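Local coordinates for MdbA protein (PDB 6BO0) that probably catalyses disulfide bond formation in exported proteins, as a thiol-disulfide oxidoreductase of the DsbA family with a thioredoxin-like fold, at residues Val41-Asp46 against Val72-Arg77; Thr95-Ile100 against Gln107-Phe112. All coordinates share one frame; numbering follows the deposited sequence. Where two conformers were deposited one is given.

Contact 1 (Val41-Asp46 against Val72-Arg77); sequences VDIYED and VKVNIR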
ATOM      1  N   VAL A  41      -2.131  -3.641  13.175  1.00 12.72           N
ATOM      2  CA  VAL A  41      -0.833  -3.101  12.803  1.00 12.54           C
ATOM      3  C   VAL A  41      -1.106  -1.984  11.791  1.00 12.51           C
ATOM      4  O   VAL A  41      -1.547  -2.236  10.675  1.00 14.37           O
ATOM      5  CB  VAL A  41       0.105  -4.166  12.221  1.00 13.07           C
ATOM      6  CG1 VAL A  41       1.454  -3.551  11.882  1.00 14.09           C
ATOM      7  CG2 VAL A  41       0.258  -5.329  13.196  1.00 14.18           C
ATOM      8  N   ASP A  42      -0.835  -0.749  12.185  1.00 11.93           N
ATOM      9  CA  ASP A  42      -0.976   0.412  11.300  1.00 12.36           C
ATOM     10  C   ASP A  42       0.376   0.730  10.679  1.00 11.65           C
ATOM     11  O   ASP A  42       1.361   0.910  11.415  1.00 13.24           O
ATOM     12  CB  ASP A  42      -1.493   1.615  12.093  1.00 13.27           C
ATOM     13  CG  ASP A  42      -2.920   1.439  12.566  1.00 14.32           C
ATOM     14  OD1 ASP A  42      -3.820   1.345  11.720  1.00 14.51           O
ATOM     15  OD2 ASP A  42      -3.167   1.400  13.800  1.00 17.49           O
ATOM     16  N   ILE A  43       0.408   0.818   9.350  1.00 11.22           N
ATOM     17  CA  ILE A  43       1.634   1.102   8.614  1.00 11.40           C
ATOM     18  C   ILE A  43       1.412   2.347   7.774  1.00 11.44           C
ATOM     19  O   ILE A  43       0.645   2.336   6.816  1.00 11.80           O
ATOM     20  CB  ILE A  43       2.047  -0.080   7.721  1.00 11.88           C
ATOM     21  CG1 ILE A  43       2.185  -1.347   8.570  1.00 13.53           C
ATOM     22  CG2 ILE A  43       3.322   0.250   6.938  1.00 13.12           C
ATOM     23  CD1 ILE A  43       2.534  -2.574   7.774  1.00 14.89           C
ATOM     24  N   TYR A  44       2.082   3.422   8.162  1.00 11.53           N
ATOM     25  CA  TYR A  44       2.013   4.693   7.452  1.00 11.15           C
ATOM     26  C   TYR A  44       3.155   4.750   6.454  1.00 10.73           C
ATOM     27  O   TYR A  44       4.326   4.625   6.820  1.00 12.66           O
ATOM     28  CB  TYR A  44       2.127   5.849   8.451  1.00 11.94           C
ATOM     29  CG  TYR A  44       0.958   5.913   9.430  1.00 11.83           C
ATOM     30  CD1 TYR A  44       0.952   5.174  10.592  1.00 12.57           C
ATOM     31  CD2 TYR A  44      -0.134   6.721   9.174  1.00 12.18           C
ATOM     32  CE1 TYR A  44      -0.100   5.257  11.479  1.00 13.57           C
ATOM     33  CE2 TYR A  44      -1.183   6.807  10.035  1.00 12.89           C
ATOM     34  CZ  TYR A  44      -1.171   6.065  11.195  1.00 13.75           C
ATOM     35  OH  TYR A  44      -2.248   6.168  12.039  1.00 15.53           O
ATOM     36  N   GLU A  45       2.815   4.946   5.178  1.00 10.78           N
ATOM     37  CA  GLU A  45       3.812   4.892   4.129  1.00 11.17           C
ATOM     38  C   GLU A  45       3.439   5.787   2.949  1.00 10.89           C
ATOM     39  O   GLU A  45       2.270   6.162   2.785  1.00 12.14           O
ATOM     40  CB  GLU A  45       4.042   3.455   3.686  1.00 11.76           C
ATOM     41  CG  GLU A  45       2.821   2.805   3.046  1.00 12.28           C
ATOM     42  CD  GLU A  45       3.035   1.377   2.562  1.00 12.47           C
ATOM     43  OE1 GLU A  45       3.986   0.729   3.043  1.00 13.49           O
ATOM     44  OE2 GLU A  45       2.203   0.903   1.740  1.00 12.70           O
ATOM     45  N   ASP A  46       4.437   6.058   2.118  1.00 11.25           N
ATOM     46  CA  ASP A  46       4.309   6.948   0.962  1.00 10.47           C
ATOM     47  C   ASP A  46       5.048   6.274  -0.174  1.00 10.00           C
ATOM     48  O   ASP A  46       6.190   5.834  -0.011  1.00 10.84           O
ATOM     49  CB  ASP A  46       4.901   8.328   1.341  1.00 11.34           C
ATOM     50  CG  ASP A  46       4.848   9.378   0.236  1.00 11.22           C
ATOM     51  OD1 ASP A  46       5.203   9.036  -0.920  1.00 11.41           O
ATOM     52  OD2 ASP A  46       4.497  10.538   0.538  1.00 12.76           O
ATOM     53  N   VAL A  72      -2.496 -10.908  12.662  1.00 14.92           N
ATOM     54  CA  VAL A  72      -2.577  -9.471  12.557  1.00 14.55           C
ATOM     55  C   VAL A  72      -3.632  -9.071  11.534  1.00 13.97           C
ATOM     56  O   VAL A  72      -3.936  -9.820  10.586  1.00 15.82           O
ATOM     57  CB  VAL A  72      -1.232  -8.816  12.106  1.00 14.63           C
ATOM     58  CG1 VAL A  72      -0.130  -9.094  13.116  1.00 14.73           C
ATOM     59  CG2 VAL A  72      -0.799  -9.263  10.716  1.00 16.02           C
ATOM     60  N   LYS A  73      -4.184  -7.884  11.783  1.00 13.86           N
ATOM     61  CA  LYS A  73      -4.980  -7.132  10.827  0.60 14.79           C
ATOM     62  C   LYS A  73      -4.089  -5.945  10.484  1.00 13.88           C
ATOM     63  O   LYS A  73      -3.761  -5.139  11.359  1.00 14.97           O
ATOM     64  CB  LYS A  73      -6.275  -6.635  11.486  0.60 15.89           C
ATOM     65  CG  LYS A  73      -7.077  -5.632  10.668  0.60 18.47           C
ATOM     66  CD  LYS A  73      -8.290  -5.107  11.409  0.60 21.64           C
ATOM     67  CE  LYS A  73      -9.459  -6.059  11.285  0.60 27.65           C
ATOM     68  NZ  LYS A  73     -10.657  -5.547  12.007  0.60 32.71           N
ATOM     69  N   VAL A  74      -3.695  -5.823   9.210  1.00 12.98           N
ATOM     70  CA  VAL A  74      -2.806  -4.745   8.786  1.00 12.41           C
ATOM     71  C   VAL A  74      -3.624  -3.647   8.128  1.00 12.11           C
ATOM     72  O   VAL A  74      -4.401  -3.909   7.189  1.00 14.35           O
ATOM     73  CB  VAL A  74      -1.705  -5.256   7.838  1.00 12.34           C
ATOM     74  CG1 VAL A  74      -0.987  -4.109   7.138  1.00 14.34           C
ATOM     75  CG2 VAL A  74      -0.700  -6.119   8.574  1.00 14.61           C
ATOM     76  N   ASN A  75      -3.441  -2.438   8.622  1.00 11.98           N
ATOM     77  CA  ASN A  75      -3.984  -1.235   7.983  1.00 11.98           C
ATOM     78  C   ASN A  75      -2.862  -0.516   7.259  1.00 11.27           C
ATOM     79  O   ASN A  75      -1.992   0.103   7.892  1.00 12.31           O
ATOM     80  CB  ASN A  75      -4.555  -0.319   9.052  1.00 12.88           C
ATOM     81  CG  ASN A  75      -5.809  -0.855   9.689  1.00 12.96           C
ATOM     82  OD1 ASN A  75      -6.627  -1.505   9.057  1.00 15.32           O
ATOM     83  ND2 ASN A  75      -5.991  -0.524  10.960  1.00 14.20           N
ATOM     84  N   ILE A  76      -2.880  -0.571   5.933  1.00 11.26           N
ATOM     85  CA  ILE A  76      -1.976   0.229   5.115  1.00 10.62           C
ATOM     86  C   ILE A  76      -2.575   1.624   5.054  1.00 10.86           C
ATOM     87  O   ILE A  76      -3.688   1.808   4.554  1.00 11.90           O
ATOM     88  CB  ILE A  76      -1.789  -0.367   3.704  1.00 11.10           C
ATOM     89  CG1 ILE A  76      -1.246  -1.799   3.760  1.00 12.65           C
ATOM     90  CG2 ILE A  76      -0.921   0.568   2.866  1.00 12.10           C
ATOM     91  CD1 ILE A  76       0.130  -1.954   4.343  1.00 13.43           C
ATOM     92  N   ARG A  77      -1.826   2.589   5.580  1.00 10.88           N
ATOM     93  CA  ARG A  77      -2.258   3.975   5.700  1.00 10.85           C
ATOM     94  C   ARG A  77      -1.361   4.856   4.832  1.00 10.46           C
ATOM     95  O   ARG A  77      -0.337   5.360   5.248  1.00 11.37           O
ATOM     96  CB  ARG A  77      -2.249   4.384   7.173  1.00 11.13           C
ATOM     97  CG  ARG A  77      -3.315   3.660   7.970  1.00 11.80           C
ATOM     98  CD  ARG A  77      -3.478   4.206   9.370  1.00 12.26           C
ATOM     99  NE  ARG A  77      -4.539   3.532  10.127  1.00 12.92           N
ATOM    100  CZ  ARG A  77      -5.827   3.750   9.982  1.00 13.34           C
ATOM    101  NH1 ARG A  77      -6.261   4.655   9.110  1.00 13.72           N
ATOM    102  NH2 ARG A  77      -6.696   3.079  10.716  1.00 15.45           N
TER
HETATM  103  O   HOH W   1      -6.204   1.773  13.499  1.00 24.04           O
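Asp42 and Arg77 meet on one face of two neighbouring parallel strands in the thioredoxin-fold sheet, 41-45 and 72-77, joined by a beta-alpha-beta crossover through helix 51-68. Arg77 runs extended from CG to NE alongside Tyr44, both side chains heading the same way. Its CB sits over the phenol face, 4.1 Å from the centroid of the Tyr44 ring, and its CD passes Tyr44 CZ at 3.5 Å; ring and guanidinium planes are 27° apart. With the aliphatic part laid along the ring, NE is delivered to the Asp42 carboxylate. Asn75 stands beside Asp42, and its ND2 donates to Asp42 OD1 at 3.0 Å, from the syn side but 33° out of the carboxylate plane. Two donors thus grip OD1 from opposite faces of that plane, and a water that also donates to OD1 accepts from Arg77 NH2. This network would be expected to stabilise the ionised carboxylate. Arg77 NH1 is hydrogen-bonded to Asn165 OD1 of helix 155-172, which packs over the Tyr44 and Arg77 end of this face.

The other face is apolar and packs on helix 51-68. Ile43 CD1 lies 3.9 Å from Val74 CG1, and Val41 CG2, placed anti to its carbonyl carbon, leans on Val72 CG1 at 3.8 Å. Near the end of the pairing, Glu45 OE2 lies beside Ile76 CG2, while OE1 forms a salt bridge with Arg113. Between the two layers five backbone hydrogen bonds zip the strands together, the last and longest from Glu45 N. In the salt bridge Arg77 NE comes down on Asp42 OD1 from above the carboxylate plane, at 2.8 Å.

Contact 2 (Thr95-Ile100 against Gln107-Phe112); sequences TAAYTI and QVYWNF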
ATOM      1  N   THR A  95      -3.221   6.687  -5.644  1.00  9.53           N
ATOM      2  CA  THR A  95      -4.563   6.558  -6.216  1.00  9.92           C
ATOM      3  C   THR A  95      -4.728   5.231  -6.928  1.00  9.84           C
ATOM      4  O   THR A  95      -5.756   4.564  -6.821  1.00 10.20           O
ATOM      5  CB  THR A  95      -4.840   7.741  -7.167  1.00 10.59           C
ATOM      6  OG1 THR A  95      -4.910   8.946  -6.415  1.00 11.44           O
ATOM      7  CG2 THR A  95      -6.160   7.575  -7.883  1.00 12.08           C
ATOM      8  N   ALA A  96      -3.731   4.867  -7.728  1.00  9.27           N
ATOM      9  CA  ALA A  96      -3.820   3.603  -8.445  1.00  9.90           C
ATOM     10  C   ALA A  96      -3.941   2.413  -7.495  1.00  9.39           C
ATOM     11  O   ALA A  96      -4.813   1.562  -7.674  1.00 10.07           O
ATOM     12  CB  ALA A  96      -2.613   3.419  -9.348  1.00  9.84           C
ATOM     13  N   ALA A  97      -3.075   2.360  -6.483  1.00  8.95           N
ATOM     14  CA  ALA A  97      -3.121   1.260  -5.540  1.00  9.37           C
ATOM     15  C   ALA A  97      -4.430   1.238  -4.754  1.00  9.38           C
ATOM     16  O   ALA A  97      -4.988   0.162  -4.493  1.00 10.47           O
ATOM     17  CB  ALA A  97      -1.935   1.313  -4.602  1.00 10.01           C
ATOM     18  N   TYR A  98      -4.939   2.423  -4.399  1.00  9.92           N
ATOM     19  CA  TYR A  98      -6.196   2.539  -3.662  1.00 10.48           C
ATOM     20  C   TYR A  98      -7.365   2.025  -4.473  1.00 10.36           C
ATOM     21  O   TYR A  98      -8.271   1.373  -3.954  1.00 11.36           O
ATOM     22  CB  TYR A  98      -6.425   3.998  -3.247  1.00 11.43           C
ATOM     23  CG  TYR A  98      -7.743   4.254  -2.590  1.00 11.66           C
ATOM     24  CD1 TYR A  98      -7.945   3.953  -1.254  1.00 13.82           C
ATOM     25  CD2 TYR A  98      -8.806   4.783  -3.316  1.00 13.32           C
ATOM     26  CE1 TYR A  98      -9.178   4.150  -0.655  1.00 15.24           C
ATOM     27  CE2 TYR A  98     -10.031   4.983  -2.725  1.00 15.20           C
ATOM     28  CZ  TYR A  98     -10.205   4.669  -1.384  1.00 15.28           C
ATOM     29  OH  TYR A  98     -11.432   4.891  -0.796  1.00 18.51           O
ATOM     30  N   THR A  99      -7.354   2.326  -5.757  1.00 10.35           N
ATOM     31  CA  THR A  99      -8.405   1.878  -6.670  1.00 10.54           C
ATOM     32  C   THR A  99      -8.463   0.350  -6.698  1.00 10.96           C
ATOM     33  O   THR A  99      -9.545  -0.261  -6.646  1.00 11.84           O
ATOM     34  CB  THR A  99      -8.157   2.419  -8.090  1.00 11.06           C
ATOM     35  OG1 THR A  99      -8.082   3.841  -8.059  1.00 11.74           O
ATOM     36  CG2 THR A  99      -9.257   2.008  -9.045  1.00 11.85           C
ATOM     37  N   ILE A 100      -7.280  -0.273  -6.763  1.00 10.49           N
ATOM     38  CA  ILE A 100      -7.214  -1.731  -6.729  1.00 10.55           C
ATOM     39  C   ILE A 100      -7.686  -2.261  -5.358  1.00 11.36           C
ATOM     40  O   ILE A 100      -8.440  -3.232  -5.284  1.00 12.27           O
ATOM     41  CB  ILE A 100      -5.791  -2.214  -7.060  1.00 10.34           C
ATOM     42  CG1 ILE A 100      -5.376  -1.751  -8.456  1.00 11.15           C
ATOM     43  CG2 ILE A 100      -5.649  -3.694  -6.926  1.00 12.36           C
ATOM     44  CD1 ILE A 100      -3.913  -1.944  -8.768  1.00 11.81           C
ATOM     45  N   GLN A 107      -5.057 -10.111  -4.050  1.00 16.26           N
ATOM     46  CA  GLN A 107      -3.872 -10.584  -4.712  1.00 15.87           C
ATOM     47  C   GLN A 107      -3.289  -9.501  -5.659  1.00 13.74           C
ATOM     48  O   GLN A 107      -2.063  -9.271  -5.717  1.00 14.68           O
ATOM     49  CB  GLN A 107      -4.165 -11.865  -5.461  1.00 18.90           C
ATOM     50  CG  GLN A 107      -2.943 -12.443  -6.085  1.00 22.19           C
ATOM     51  CD  GLN A 107      -3.166 -13.880  -6.456  1.00 27.94           C
ATOM     52  OE1 GLN A 107      -3.068 -14.246  -7.615  1.00 39.54           O
ATOM     53  NE2 GLN A 107      -3.524 -14.701  -5.475  1.00 28.33           N
ATOM     54  N   VAL A 108      -4.154  -8.889  -6.456  1.00 13.04           N
ATOM     55  CA  VAL A 108      -3.696  -7.845  -7.368  1.00 12.23           C
ATOM     56  C   VAL A 108      -3.178  -6.655  -6.564  1.00 11.59           C
ATOM     57  O   VAL A 108      -2.134  -6.079  -6.896  1.00 12.02           O
ATOM     58  CB  VAL A 108      -4.815  -7.464  -8.355  1.00 13.07           C
ATOM     59  CG1 VAL A 108      -4.377  -6.306  -9.238  1.00 13.15           C
ATOM     60  CG2 VAL A 108      -5.185  -8.634  -9.221  1.00 14.64           C
ATOM     61  N   TYR A 109      -3.881  -6.296  -5.496  1.00 11.70           N
ATOM     62  CA  TYR A 109      -3.427  -5.210  -4.636  1.00 11.18           C
ATOM     63  C   TYR A 109      -2.021  -5.481  -4.089  1.00 11.43           C
ATOM     64  O   TYR A 109      -1.135  -4.626  -4.151  1.00 11.30           O
ATOM     65  CB  TYR A 109      -4.408  -4.974  -3.482  1.00 11.94           C
ATOM     66  CG  TYR A 109      -3.858  -3.953  -2.516  1.00 11.22           C
ATOM     67  CD1 TYR A 109      -3.809  -2.608  -2.836  1.00 11.15           C
ATOM     68  CD2 TYR A 109      -3.309  -4.337  -1.315  1.00 13.14           C
ATOM     69  CE1 TYR A 109      -3.251  -1.670  -1.972  1.00 11.11           C
ATOM     70  CE2 TYR A 109      -2.728  -3.418  -0.450  1.00 12.89           C
ATOM     71  CZ  TYR A 109      -2.710  -2.092  -0.775  1.00 11.70           C
ATOM     72  OH  TYR A 109      -2.135  -1.208   0.101  1.00 12.80           O
ATOM     73  N   TRP A 110      -1.838  -6.666  -3.518  1.00 11.62           N
ATOM     74  CA  TRP A 110      -0.569  -7.011  -2.904  1.00 11.99           C
ATOM     75  C   TRP A 110       0.578  -6.933  -3.906  1.00 11.70           C
ATOM     76  O   TRP A 110       1.634  -6.345  -3.635  1.00 12.64           O
ATOM     77  CB  TRP A 110      -0.670  -8.424  -2.317  1.00 13.34           C
ATOM     78  CG  TRP A 110       0.571  -8.876  -1.667  1.00 14.09           C
ATOM     79  CD1 TRP A 110       1.582  -9.605  -2.229  1.00 16.56           C
ATOM     80  CD2 TRP A 110       0.990  -8.586  -0.343  1.00 15.63           C
ATOM     81  NE1 TRP A 110       2.598  -9.803  -1.329  1.00 18.02           N
ATOM     82  CE2 TRP A 110       2.253  -9.188  -0.161  1.00 16.03           C
ATOM     83  CE3 TRP A 110       0.420  -7.895   0.715  1.00 15.98           C
ATOM     84  CZ2 TRP A 110       2.941  -9.098   1.033  1.00 17.99           C
ATOM     85  CZ3 TRP A 110       1.116  -7.820   1.901  1.00 20.55           C
ATOM     86  CH2 TRP A 110       2.349  -8.417   2.043  1.00 18.41           C
ATOM     87  N   ASN A 111       0.371  -7.537  -5.067  1.00 11.96           N
ATOM     88  CA  ASN A 111       1.406  -7.528  -6.087  1.00 12.34           C
ATOM     89  C   ASN A 111       1.674  -6.127  -6.653  1.00 11.75           C
ATOM     90  O   ASN A 111       2.823  -5.768  -6.923  1.00 11.94           O
ATOM     91  CB  ASN A 111       1.096  -8.529  -7.197  1.00 14.24           C
ATOM     92  CG  ASN A 111       1.313  -9.954  -6.762  1.00 15.12           C
ATOM     93  OD1 ASN A 111       2.374 -10.281  -6.250  1.00 15.99           O
ATOM     94  ND2 ASN A 111       0.308 -10.798  -6.931  1.00 18.36           N
ATOM     95  N   PHE A 112       0.624  -5.319  -6.799  1.00 10.82           N
ATOM     96  CA  PHE A 112       0.780  -3.953  -7.285  1.00 10.58           C
ATOM     97  C   PHE A 112       1.537  -3.098  -6.273  1.00 10.79           C
ATOM     98  O   PHE A 112       2.425  -2.330  -6.647  1.00 10.50           O
ATOM     99  CB  PHE A 112      -0.582  -3.363  -7.618  1.00 10.82           C
ATOM    100  CG  PHE A 112      -0.529  -2.103  -8.434  1.00  9.85           C
ATOM    101  CD1 PHE A 112      -0.412  -2.160  -9.800  1.00 10.77           C
ATOM    102  CD2 PHE A 112      -0.622  -0.861  -7.836  1.00 10.76           C
ATOM    103  CE1 PHE A 112      -0.392  -1.008 -10.567  1.00 11.27           C
ATOM    104  CE2 PHE A 112      -0.643   0.297  -8.602  1.00 11.02           C
ATOM    105  CZ  PHE A 112      -0.509   0.205  -9.966  1.00 11.27           C
TER
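Ile100 and Phe112 carry the packing between two consecutive helices, 89-103 and 106-118, which form a helical hairpin in the helical part that DsbA-like proteins add to the thioredoxin fold. The short segments run nearly antiparallel, at 159°, with axes 9.3 Å apart.

The aromatic contacts come first. Ile100 CD1 presses on one face of the Phe112 ring in a CH-pi contact, 3.6 Å from the centroid, and the two side chains cross at about a right angle. The methyl is displaced toward the rim, so its nearest ring atom is Phe112 CG at 3.4 Å. Phe112 reaches the neighbouring helix because its CG lies anti to the backbone N (chi1 -166°). The far part of the ring then meets Ala96, whose CB is 3.8 Å from Phe112 CE2. Tyr109 instead presents its edge: Ala97 O lies in the ring plane, 3.4 Å from Tyr109 CD1. Small Ala97 fits between the two aromatic residues, its CB 4.2 Å from Tyr109 CE1 and at a similar distance from Phe112.

The aliphatic contacts depend on the other branch of Ile100. CG2 rests against the backbone of Tyr109, 3.5 Å from Tyr109 N, and touches Val108 CG1 at 3.7 Å.

The two segments share no hydrogen bond. Thr95 O is used within its own helix, accepting from Thr99 N and Thr99 OG1 from opposite faces of its carbonyl plane, while Tyr98 OH and Trp110 NE1 bond outside the pair, to Glu157 and Glu15. Across the hairpin, the buried interface is therefore held by shape and dispersion, with the ring-edge approach to Ala97 O adding at most a mild electrostatic attraction.

Overall arrangement
After two short helices, 3-7 and 9-12, the chain lays down the hairpin strands 20-24 and 27-31, then enters strand 39-45. Helix 51-68 carries it across to strand 72-78, where contact 1 closes the beta-alpha-beta loop and fixes two inner strands of the sheet. The chain then leaves for helix 89-103, turns sharply, and returns along helix 106-118, so contact 2 closes a much shorter loop in the helical part. The two are in series, neither enclosing nor crossing the other. With centres about 14 Å apart they still touch: Ile76 CG2 of contact 1 packs 3.5 Å from Tyr109 OH of contact 2, joining sheet to helical hairpin.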